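Local coordinates for protein aldehyde reductase YahK (Escherichia coli, PDB 1UUF) that reduces a wide range of aldehydes to their alcohols with a strong preference for NADPH, as a zinc-dependent member of the alcohol dehydrogenase family, at residues Q66-W71 / A347-L352; R162-Q167 / M323-A328; I211-A216 / H330-D335; A334-I339 / R359-N364. All blocks are in the same frame, centred on the assembly; numbering follows the deposited sequence.

Overall arrangement
From the N terminus, residues 66-71, at the end of helix 61-68, open contact 1, which closes only at helix 344-352 and so encloses most of the chain. Nested inside this long loop, contact 2 opens at 162-167 and contact 3 at 211-216; they cross, because 323-328 closes the former before 330-335 closes the latter. Contact 4 starts at 334-339, sharing Ala334 and Asp335 with contact 3, and crosses contact 1, since helix 344-352 lies between its two strands. Contacts 2 and 3 hold helix 317-330 and its following loop to the GroES-like part and to a Rossmann helix; contacts 1 and 4 fasten the last beta-alpha-beta unit near the catalytic zinc.

Contact 1 of 4, residues Q66-W71 / A347-L352; sequences QVRSEW and AYERML
Arg68 reaches across from the last turn of helix 61-68, in the GroES-like region, and lays its guanidinium against helix 344-352 of the last beta-alpha-beta unit, where Tyr348, Glu349 and Leu352 receive it. The chain runs extended from CG to NE (chi2 -172°, chi3 176°), which carries the charged group across a gap that the two backbones leave wide, their nearest CA atoms, those of Arg68 and Tyr348, being 10.3 Å apart. One face of the guanidinium is covered by Tyr348 CB, off-centre toward the rim. The phenol ring stands almost perpendicular to it, the planes 81° apart, and presents its edge to NH2, so this is not a stacked cation-pi pair. Arg68 NH2 also donates to Glu349 OE1 at 3.0 Å, completing a salt bridge. Glu349 bends at chi2 to bring its carboxylate there, and OE1 is approached from above the carboxylate plane, a one-oxygen grip rather than a flat two-toothed pairing. Leu352 CD1 comes within 3.8 Å of Arg68 NH1. Deeper in, Val67 suits its buried place as a compact apolar branch: its CG2 lies 3.9 Å from Tyr348 CE2, the two side chains crossing at about a right angle. The Tyr348 hydroxyl is hydrogen-bonded to that of Tyr149, and the side chain lies about 8 Å from that of Cys60, a ligand of the catalytic zinc. The contact thus grades from a buried aliphatic-aromatic layer to an ion pair at the exposed Glu349, where solvent would probably weaken the attraction but spare the charges a burial cost.

Contact 2 of 4, residues R162-Q167 / M323-A328; sequences RIRHPQ and MLDFCA
His165 and Ala328 meet where the loop after strand 161-162, in the GroES-like region, packs on helix 317-330, a junction within the two-domain fold of the zinc-containing alcohol dehydrogenases. The imidazole lies flat against the helix: Ala328 CA sits over one ring face, 3.7 Å from the ring centroid of His165 and only 18° off its normal, a CH-pi contact. Alanine's small side chain suits a place where the ring lies so close over the helix backbone. Its methyl group is also used by the neighbouring residue, Ala328 CB lying 3.7 Å from Arg164 CB. Leu324, one turn earlier, points its branched end at Ile163. With CG1 anti to the carbonyl carbon (chi1 -60°) and a further bend at chi2, Ile163 brings CD1 back to the helix, 3.8 Å from Leu324 CD1, although its CB starts out away from it. Both residues also touch Val173 of helix 170-173, which extends the apolar patch. The side of the contact at Asp325 is polar and hydrated. Asp325 OD1 is held by Gln321 NE2 of its own helix and takes hydrogen bonds from two waters; one of these accepts from Arg164 NE, so arginine and aspartate are joined through water. The other water donates to both Asp325 OD1 and Arg162 O, at 2.8 Å from each oxygen, stitching the helix to the loop backbone.

Contact 3 of 4, residues I211-A216 / H330-D335; sequences IKLAHA and HGIVAD
Ala216 and Ile332 make the tight end of this contact, in which helix 205-216 packs on the loop that leaves helix 317-330. Ala216 CB and Ile332 CD1 are 3.3 Å apart, closer than carbon atoms usually pack, and a bare methyl suits so close an approach. The other branch of Ile332, CG2, turns to Leu213 CD2 at a more relaxed 4.2 Å. Ile332 follows Gly331, whose positive phi (66°) ends helix 317-330 in a Schellman motif and turns the chain to run past helix 205-216. Toward Asp335 the contact becomes polar and hydrated. Lys212 runs out nearly straight and bends at its last torsion (chi4 -84°), which swings NZ in among three oxygens. It donates to Val333 O at 3.0 Å, from almost straight beyond the carbonyl, and to Asp335 OD1 at 3.2 Å, reached from above the carboxylate plane as a salt bridge. The third is a water 2.9 Å from Lys212 NZ, which also accepts from Val333 N, so both polar backbone atoms of Val333 are engaged. A methionine in place of Lys212 would probably leave the Asp335 carboxylate without its counter-charge and Val333 O without this donor. Around the contact, Phe326 of helix 317-330 packs on Ala216 and Ile332, and helix 176-189 receives Leu213 through Thr183, Tyr184 and Leu187. Helix 205-216 itself, following a glycine-rich turn consistent with a Rossmann dinucleotide-binding motif, connects parallel strands 197-201 and 220-225.

Contact 4 of 4, residues A334-I339 / R359-N364; sequences ADIEMI and RFVIDN
Glu337 and Ile339 are zipped by their backbones to Arg359, Val361 and Asp363, as strand 336-339 runs parallel to strand 359-363. Glu337 N donates to Arg359 O at 2.9 Å, and the bonds then pass back and forth, from Val361 N to Glu337 O, from Ile339 N to Val361 O and from Asp363 N to Ile339 O. The pattern frays at its start, where the bond from Arg359 N to Asp335 O is weak. On one face of the sheet, Ile336 CG2 meets Val361 CG2 at 3.6 Å, beta-branched residues that suit an extended chain. On the other, Ile339 holds CG1 in the tight position between backbone N and carbonyl carbon (chi1 61°), which sends CG2 to Phe360 CD2 at 3.6 Å and leaves CG1 facing Ile362 CG1. An alanine in place of Ile339 would probably open a gap between Phe360 and Ile362 and leave the phenyl ring less firmly held. Glu337 lies alongside Phe360, with Glu337 CD 3.7 Å from Phe360 CE2, while its carboxylate is salt-bridged to Arg350. That arginine belongs to helix 344-352, the link of this beta-alpha-beta unit, which covers the Ile339-Phe360 face, Ala347 on Ile339 and Met351 on Phe360. Beyond, strand 359-363 pairs antiparallel with strand 49-58, placing the unit at the border of the larger sheet. Arg359 has its side chain about 5 Å from a zinc ion and touches Cys60; the bond to its carbonyl O and its salt bridge to Glu83 hold in place a cationic group that may tune the electrostatics around the catalytic metal.

Contact 1 of 4, residues Q66-W71 / A347-L352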
# COMPACT_ATOMS: atom_id res chain seq x y z
N GLN A 66 16.75 -0.81 -21.37
CA GLN A 66 18.17 -0.59 -21.11
C GLN A 66 18.95 -0.11 -22.34
O GLN A 66 19.76 0.81 -22.25
CB GLN A 66 18.80 -1.88 -20.59
CG GLN A 66 20.13 -1.70 -19.86
CD GLN A 66 19.98 -1.02 -18.51
OE1 GLN A 66 20.08 0.20 -18.39
NE2 GLN A 66 19.72 -1.82 -17.48
N VAL A 67 18.71 -0.73 -23.49
CA VAL A 67 19.44 -0.35 -24.70
C VAL A 67 18.86 0.82 -25.49
O VAL A 67 19.50 1.32 -26.41
CB VAL A 67 19.57 -1.55 -25.67
CG1 VAL A 67 20.50 -2.59 -25.08
CG2 VAL A 67 18.21 -2.16 -25.95
N ARG A 68 17.66 1.27 -25.12
CA ARG A 68 17.05 2.39 -25.84
C ARG A 68 16.81 3.64 -25.00
O ARG A 68 16.99 4.76 -25.49
CB ARG A 68 15.74 1.94 -26.49
CG ARG A 68 15.93 0.91 -27.58
CD ARG A 68 14.63 0.63 -28.32
NE ARG A 68 14.83 -0.29 -29.44
CZ ARG A 68 13.87 -0.67 -30.28
NH1 ARG A 68 12.64 -0.22 -30.14
NH2 ARG A 68 14.16 -1.50 -31.27
N SER A 69 16.41 3.46 -23.75
CA SER A 69 16.13 4.59 -22.87
C SER A 69 17.35 5.48 -22.68
O SER A 69 18.47 5.00 -22.49
CB SER A 69 15.64 4.10 -21.51
OG SER A 69 15.30 5.20 -20.68
N GLU A 70 17.13 6.79 -22.74
CA GLU A 70 18.19 7.77 -22.58
C GLU A 70 18.56 7.90 -21.11
O GLU A 70 19.71 8.18 -20.76
CB GLU A 70 17.74 9.14 -23.10
CG GLU A 70 17.30 9.15 -24.55
CD GLU A 70 16.85 10.53 -25.01
OE1 GLU A 70 15.88 11.06 -24.43
OE2 GLU A 70 17.46 11.07 -25.95
N TRP A 71 17.57 7.69 -20.24
CA TRP A 71 17.78 7.81 -18.80
C TRP A 71 17.72 6.47 -18.09
O TRP A 71 16.93 6.28 -17.16
CB TRP A 71 16.73 8.76 -18.22
CG TRP A 71 16.68 10.07 -18.93
CD1 TRP A 71 17.60 11.08 -18.84
CD2 TRP A 71 15.69 10.51 -19.86
NE1 TRP A 71 17.24 12.12 -19.66
CE2 TRP A 71 16.07 11.80 -20.30
CE3 TRP A 71 14.51 9.94 -20.36
CZ2 TRP A 71 15.31 12.53 -21.22
CZ3 TRP A 71 13.76 10.67 -21.28
CH2 TRP A 71 14.16 11.95 -21.70
N ALA A 347 12.31 -8.31 -32.64
CA ALA A 347 11.54 -8.81 -31.51
C ALA A 347 11.08 -7.65 -30.64
O ALA A 347 9.93 -7.60 -30.21
CB ALA A 347 12.38 -9.79 -30.70
N TYR A 348 11.98 -6.70 -30.38
CA TYR A 348 11.62 -5.55 -29.56
C TYR A 348 10.43 -4.82 -30.16
O TYR A 348 9.48 -4.48 -29.46
CB TYR A 348 12.80 -4.57 -29.44
CG TYR A 348 13.95 -5.03 -28.57
CD1 TYR A 348 13.76 -5.96 -27.55
CD2 TYR A 348 15.22 -4.50 -28.75
CE1 TYR A 348 14.81 -6.35 -26.72
CE2 TYR A 348 16.28 -4.88 -27.92
CZ TYR A 348 16.07 -5.80 -26.91
OH TYR A 348 17.12 -6.17 -26.10
N GLU A 349 10.48 -4.59 -31.47
CA GLU A 349 9.41 -3.89 -32.17
C GLU A 349 8.06 -4.57 -31.92
O GLU A 349 7.08 -3.90 -31.60
CB GLU A 349 9.70 -3.85 -33.67
CG GLU A 349 11.08 -3.31 -34.03
CD GLU A 349 11.30 -1.88 -33.58
OE1 GLU A 349 12.43 -1.38 -33.72
OE2 GLU A 349 10.34 -1.25 -33.08
N ARG A 350 8.03 -5.89 -32.05
CA ARG A 350 6.80 -6.64 -31.84
C ARG A 350 6.36 -6.59 -30.38
O ARG A 350 5.16 -6.51 -30.09
CB ARG A 350 7.00 -8.09 -32.28
CG ARG A 350 7.16 -8.25 -33.79
CD ARG A 350 7.37 -9.71 -34.19
NE ARG A 350 6.31 -10.57 -33.67
CZ ARG A 350 6.34 -11.90 -33.71
NH1 ARG A 350 7.38 -12.52 -34.26
NH2 ARG A 350 5.34 -12.60 -33.20
N MET A 351 7.32 -6.62 -29.46
CA MET A 351 7.00 -6.57 -28.03
C MET A 351 6.26 -5.29 -27.68
O MET A 351 5.34 -5.30 -26.87
CB MET A 351 8.29 -6.65 -27.21
CG MET A 351 8.96 -8.01 -27.25
SD MET A 351 10.56 -7.99 -26.44
CE MET A 351 10.07 -7.61 -24.75
N LEU A 352 6.67 -4.19 -28.30
CA LEU A 352 6.05 -2.89 -28.06
C LEU A 352 4.60 -2.86 -28.53
O LEU A 352 3.81 -2.03 -28.08
CB LEU A 352 6.86 -1.79 -28.75
CG LEU A 352 8.26 -1.55 -28.17
CD1 LEU A 352 9.00 -0.53 -29.02
CD2 LEU A 352 8.13 -1.07 -26.74

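Contact 2 of 4, residues R162-Q167 / M323-A328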
# COMPACT_ATOMS: atom_id res chain seq x y z
N ARG A 162 18.81 -24.09 -9.88
CA ARG A 162 18.79 -25.43 -10.46
C ARG A 162 17.46 -25.65 -11.19
O ARG A 162 16.39 -25.42 -10.62
CB ARG A 162 18.95 -26.48 -9.36
CG ARG A 162 19.04 -27.93 -9.86
CD ARG A 162 20.31 -28.14 -10.68
NE ARG A 162 20.47 -29.53 -11.11
CZ ARG A 162 20.78 -30.54 -10.29
NH1 ARG A 162 20.97 -30.32 -9.00
NH2 ARG A 162 20.90 -31.77 -10.77
N ILE A 163 17.54 -26.09 -12.44
CA ILE A 163 16.35 -26.37 -13.24
C ILE A 163 16.01 -27.86 -13.11
O ILE A 163 16.88 -28.71 -13.32
CB ILE A 163 16.57 -26.05 -14.73
CG1 ILE A 163 16.92 -24.58 -14.90
CG2 ILE A 163 15.34 -26.44 -15.55
CD1 ILE A 163 15.95 -23.62 -14.25
N ARG A 164 14.76 -28.15 -12.76
CA ARG A 164 14.30 -29.52 -12.59
C ARG A 164 13.36 -29.98 -13.70
O ARG A 164 12.95 -31.15 -13.74
CB ARG A 164 13.61 -29.67 -11.23
CG ARG A 164 14.53 -29.46 -10.03
CD ARG A 164 15.61 -30.53 -9.94
NE ARG A 164 16.44 -30.37 -8.75
CZ ARG A 164 17.42 -31.20 -8.40
NH1 ARG A 164 17.71 -32.26 -9.15
NH2 ARG A 164 18.13 -30.97 -7.30
N HIS A 165 13.01 -29.07 -14.60
CA HIS A 165 12.14 -29.40 -15.73
C HIS A 165 12.92 -30.31 -16.67
O HIS A 165 14.15 -30.33 -16.65
CB HIS A 165 11.79 -28.14 -16.53
CG HIS A 165 10.84 -27.21 -15.85
ND1 HIS A 165 9.55 -27.00 -16.31
CD2 HIS A 165 11.00 -26.39 -14.79
CE1 HIS A 165 8.97 -26.08 -15.56
NE2 HIS A 165 9.83 -25.70 -14.63
N PRO A 166 12.21 -31.09 -17.51
CA PRO A 166 12.91 -31.98 -18.44
C PRO A 166 13.69 -31.09 -19.40
O PRO A 166 13.24 -29.98 -19.73
CB PRO A 166 11.76 -32.70 -19.15
CG PRO A 166 10.69 -32.74 -18.10
CD PRO A 166 10.76 -31.35 -17.51
N GLN A 167 14.85 -31.54 -19.87
CA GLN A 167 15.66 -30.72 -20.77
C GLN A 167 14.93 -30.22 -22.02
O GLN A 167 15.25 -29.15 -22.53
CB GLN A 167 16.93 -31.46 -21.18
CG GLN A 167 16.71 -32.71 -22.01
CD GLN A 167 18.01 -33.36 -22.44
OE1 GLN A 167 18.01 -34.42 -23.07
NE2 GLN A 167 19.13 -32.74 -22.09
N MET A 323 10.19 -21.25 -6.76
CA MET A 323 9.33 -21.10 -7.92
C MET A 323 9.67 -22.12 -8.99
O MET A 323 8.79 -22.75 -9.56
CB MET A 323 9.48 -19.70 -8.51
CG MET A 323 8.67 -19.50 -9.77
SD MET A 323 9.26 -18.10 -10.72
CE MET A 323 10.95 -18.64 -11.10
N LEU A 324 10.96 -22.28 -9.28
CA LEU A 324 11.39 -23.24 -10.29
C LEU A 324 10.98 -24.66 -9.92
O LEU A 324 10.54 -25.43 -10.78
CB LEU A 324 12.90 -23.15 -10.48
CG LEU A 324 13.33 -21.88 -11.23
CD1 LEU A 324 14.84 -21.73 -11.20
CD2 LEU A 324 12.83 -21.94 -12.67
N ASP A 325 11.12 -25.01 -8.64
CA ASP A 325 10.75 -26.35 -8.18
C ASP A 325 9.24 -26.55 -8.34
O ASP A 325 8.78 -27.59 -8.82
CB ASP A 325 11.14 -26.55 -6.71
CG ASP A 325 12.65 -26.49 -6.49
OD1 ASP A 325 13.41 -26.62 -7.47
OD2 ASP A 325 13.06 -26.32 -5.32
N PHE A 326 8.49 -25.54 -7.91
CA PHE A 326 7.03 -25.54 -8.00
C PHE A 326 6.60 -25.70 -9.46
O PHE A 326 5.73 -26.52 -9.78
CB PHE A 326 6.49 -24.22 -7.44
CG PHE A 326 5.00 -24.05 -7.55
CD1 PHE A 326 4.15 -24.63 -6.62
CD2 PHE A 326 4.46 -23.28 -8.57
CE1 PHE A 326 2.76 -24.44 -6.70
CE2 PHE A 326 3.08 -23.09 -8.67
CZ PHE A 326 2.23 -23.67 -7.73
N CYS A 327 7.21 -24.93 -10.35
CA CYS A 327 6.87 -25.01 -11.76
C CYS A 327 7.25 -26.36 -12.36
O CYS A 327 6.55 -26.88 -13.22
CB CYS A 327 7.55 -23.88 -12.54
SG CYS A 327 6.84 -22.24 -12.19
N ALA A 328 8.36 -26.93 -11.90
CA ALA A 328 8.78 -28.22 -12.43
C ALA A 328 7.78 -29.30 -12.02
O ALA A 328 7.38 -30.13 -12.83
CB ALA A 328 10.17 -28.58 -11.90
O HOH W 1 13.81 -26.36 -10.23
O HOH W 2 15.94 -28.04 -7.24

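Contact 3 of 4, residues I211-A216 / H330-D335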
# COMPACT_ATOMS: atom_id res chain seq x y z
N ILE A 211 -1.19 -15.12 -14.63
CA ILE A 211 -2.40 -15.93 -14.74
C ILE A 211 -2.06 -17.40 -14.51
O ILE A 211 -2.70 -18.08 -13.71
CB ILE A 211 -3.06 -15.74 -16.12
CG1 ILE A 211 -3.51 -14.28 -16.26
CG2 ILE A 211 -4.25 -16.68 -16.27
CD1 ILE A 211 -4.03 -13.93 -17.64
N LYS A 212 -1.05 -17.89 -15.22
CA LYS A 212 -0.63 -19.28 -15.08
C LYS A 212 -0.31 -19.63 -13.62
O LYS A 212 -0.76 -20.65 -13.10
CB LYS A 212 0.64 -19.55 -15.90
CG LYS A 212 0.44 -19.70 -17.40
CD LYS A 212 1.81 -19.74 -18.08
CE LYS A 212 1.73 -20.06 -19.56
NZ LYS A 212 1.65 -21.53 -19.80
N LEU A 213 0.47 -18.77 -12.97
CA LEU A 213 0.87 -19.02 -11.60
C LEU A 213 -0.25 -18.87 -10.58
O LEU A 213 -0.37 -19.68 -9.67
CB LEU A 213 2.05 -18.12 -11.23
CG LEU A 213 3.31 -18.38 -12.07
CD1 LEU A 213 4.37 -17.33 -11.73
CD2 LEU A 213 3.85 -19.77 -11.80
N ALA A 214 -1.06 -17.82 -10.72
CA ALA A 214 -2.16 -17.61 -9.78
C ALA A 214 -3.11 -18.79 -9.87
O ALA A 214 -3.66 -19.24 -8.87
CB ALA A 214 -2.89 -16.31 -10.11
N HIS A 215 -3.31 -19.28 -11.09
CA HIS A 215 -4.20 -20.42 -11.31
C HIS A 215 -3.62 -21.67 -10.65
O HIS A 215 -4.33 -22.41 -9.97
CB HIS A 215 -4.38 -20.67 -12.81
CG HIS A 215 -5.13 -21.93 -13.12
ND1 HIS A 215 -6.45 -22.12 -12.76
CD2 HIS A 215 -4.74 -23.07 -13.74
CE1 HIS A 215 -6.83 -23.33 -13.14
NE2 HIS A 215 -5.82 -23.92 -13.73
N ALA A 216 -2.32 -21.89 -10.85
CA ALA A 216 -1.65 -23.05 -10.28
C ALA A 216 -1.64 -23.02 -8.76
O ALA A 216 -1.63 -24.07 -8.11
CB ALA A 216 -0.23 -23.14 -10.82
N HIS A 330 4.68 -28.91 -11.27
CA HIS A 330 3.37 -28.66 -11.88
C HIS A 330 3.38 -28.57 -13.40
O HIS A 330 2.34 -28.36 -14.02
CB HIS A 330 2.77 -27.39 -11.28
CG HIS A 330 2.37 -27.53 -9.85
ND1 HIS A 330 1.20 -28.15 -9.45
CD2 HIS A 330 3.00 -27.16 -8.71
CE1 HIS A 330 1.14 -28.16 -8.13
NE2 HIS A 330 2.22 -27.56 -7.66
N GLY A 331 4.56 -28.72 -14.00
CA GLY A 331 4.66 -28.66 -15.45
C GLY A 331 4.36 -27.29 -16.03
O GLY A 331 3.85 -27.16 -17.14
N ILE A 332 4.69 -26.25 -15.27
CA ILE A 332 4.45 -24.89 -15.70
C ILE A 332 5.65 -24.29 -16.42
O ILE A 332 6.77 -24.34 -15.92
CB ILE A 332 4.13 -23.99 -14.49
CG1 ILE A 332 2.87 -24.51 -13.79
CG2 ILE A 332 3.96 -22.54 -14.94
CD1 ILE A 332 2.58 -23.82 -12.48
N VAL A 333 5.40 -23.75 -17.60
CA VAL A 333 6.44 -23.10 -18.40
C VAL A 333 5.81 -21.91 -19.08
O VAL A 333 4.58 -21.76 -19.08
CB VAL A 333 7.02 -24.04 -19.49
CG1 VAL A 333 7.65 -25.25 -18.85
CG2 VAL A 333 5.93 -24.45 -20.47
N ALA A 334 6.63 -21.05 -19.67
CA ALA A 334 6.13 -19.88 -20.37
C ALA A 334 5.75 -20.28 -21.79
O ALA A 334 6.26 -21.27 -22.32
CB ALA A 334 7.21 -18.80 -20.41
N ASP A 335 4.85 -19.52 -22.41
CA ASP A 335 4.45 -19.76 -23.79
C ASP A 335 5.43 -18.88 -24.56
O ASP A 335 5.43 -17.67 -24.39
CB ASP A 335 3.02 -19.32 -24.05
CG ASP A 335 2.02 -20.06 -23.19
OD1 ASP A 335 2.25 -21.26 -22.92
OD2 ASP A 335 1.00 -19.46 -22.79
O HOH W 3 2.47 -23.96 -18.48

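Contact 4 of 4, residues A334-I339 / R359-N364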
# COMPACT_ATOMS: atom_id res chain seq x y z
N ALA A 334 6.63 -21.05 -19.67
CA ALA A 334 6.13 -19.88 -20.37
C ALA A 334 5.75 -20.28 -21.79
O ALA A 334 6.26 -21.27 -22.32
CB ALA A 334 7.21 -18.80 -20.41
N ASP A 335 4.85 -19.52 -22.41
CA ASP A 335 4.45 -19.76 -23.79
C ASP A 335 5.43 -18.88 -24.56
O ASP A 335 5.43 -17.67 -24.39
CB ASP A 335 3.02 -19.32 -24.05
CG ASP A 335 2.02 -20.06 -23.19
OD1 ASP A 335 2.25 -21.26 -22.92
OD2 ASP A 335 1.00 -19.46 -22.79
N ILE A 336 6.25 -19.50 -25.40
CA ILE A 336 7.28 -18.74 -26.09
C ILE A 336 7.33 -18.83 -27.60
O ILE A 336 6.68 -19.67 -28.22
CB ILE A 336 8.67 -19.17 -25.58
CG1 ILE A 336 8.97 -20.60 -26.06
CG2 ILE A 336 8.71 -19.15 -24.06
CD1 ILE A 336 10.37 -21.09 -25.75
N GLU A 337 8.13 -17.93 -28.18
CA GLU A 337 8.38 -17.90 -29.61
C GLU A 337 9.89 -17.82 -29.71
O GLU A 337 10.49 -16.81 -29.32
CB GLU A 337 7.76 -16.69 -30.29
CG GLU A 337 7.95 -16.75 -31.80
CD GLU A 337 7.24 -15.63 -32.54
OE1 GLU A 337 6.14 -15.24 -32.10
OE2 GLU A 337 7.78 -15.17 -33.57
N MET A 338 10.50 -18.88 -30.21
CA MET A 338 11.95 -18.93 -30.33
C MET A 338 12.44 -18.08 -31.50
O MET A 338 11.85 -18.09 -32.58
CB MET A 338 12.40 -20.38 -30.52
CG MET A 338 13.87 -20.61 -30.29
SD MET A 338 14.27 -22.37 -30.31
CE MET A 338 13.73 -22.85 -28.68
N ILE A 339 13.52 -17.33 -31.27
CA ILE A 339 14.08 -16.49 -32.32
C ILE A 339 15.60 -16.64 -32.38
O ILE A 339 16.21 -17.19 -31.47
CB ILE A 339 13.76 -14.98 -32.08
CG1 ILE A 339 14.36 -14.51 -30.76
CG2 ILE A 339 12.25 -14.77 -32.08
CD1 ILE A 339 14.16 -13.03 -30.48
N ARG A 359 6.23 -14.62 -24.94
CA ARG A 359 7.60 -14.27 -24.61
C ARG A 359 8.56 -14.73 -25.69
O ARG A 359 8.49 -15.87 -26.14
CB ARG A 359 7.98 -14.94 -23.28
CG ARG A 359 8.26 -13.99 -22.13
CD ARG A 359 9.60 -13.29 -22.31
NE ARG A 359 10.02 -12.57 -21.10
CZ ARG A 359 9.45 -11.46 -20.65
NH1 ARG A 359 8.43 -10.92 -21.30
NH2 ARG A 359 9.91 -10.88 -19.55
N PHE A 360 9.45 -13.84 -26.11
CA PHE A 360 10.45 -14.22 -27.10
C PHE A 360 11.60 -14.86 -26.33
O PHE A 360 11.94 -14.42 -25.24
CB PHE A 360 10.98 -13.01 -27.85
CG PHE A 360 10.04 -12.47 -28.89
CD1 PHE A 360 9.43 -11.23 -28.71
CD2 PHE A 360 9.77 -13.19 -30.04
CE1 PHE A 360 8.56 -10.72 -29.67
CE2 PHE A 360 8.91 -12.69 -31.01
CZ PHE A 360 8.30 -11.45 -30.83
N VAL A 361 12.17 -15.92 -26.90
CA VAL A 361 13.31 -16.58 -26.28
C VAL A 361 14.37 -16.81 -27.36
O VAL A 361 14.09 -17.40 -28.40
CB VAL A 361 12.93 -17.93 -25.64
CG1 VAL A 361 14.17 -18.66 -25.16
CG2 VAL A 361 12.00 -17.69 -24.47
N ILE A 362 15.57 -16.31 -27.09
CA ILE A 362 16.68 -16.45 -28.02
C ILE A 362 17.32 -17.83 -27.96
O ILE A 362 17.55 -18.39 -26.89
CB ILE A 362 17.78 -15.41 -27.69
CG1 ILE A 362 17.22 -14.00 -27.82
CG2 ILE A 362 18.98 -15.61 -28.62
CD1 ILE A 362 18.01 -12.96 -27.05
N ASP A 363 17.59 -18.39 -29.14
CA ASP A 363 18.25 -19.69 -29.26
C ASP A 363 19.71 -19.26 -29.33
O ASP A 363 20.21 -18.93 -30.40
CB ASP A 363 17.84 -20.36 -30.57
CG ASP A 363 18.36 -21.78 -30.69
OD1 ASP A 363 19.35 -22.12 -30.01
OD2 ASP A 363 17.77 -22.55 -31.48
N ASN A 364 20.39 -19.25 -28.18
CA ASN A 364 21.78 -18.81 -28.14
C ASN A 364 22.76 -19.56 -29.03
O ASN A 364 23.84 -19.06 -29.33
CB ASN A 364 22.28 -18.79 -26.70
CG ASN A 364 21.55 -17.75 -25.86
OD1 ASN A 364 20.33 -17.80 -25.72
ND2 ASN A 364 22.30 -16.80 -25.31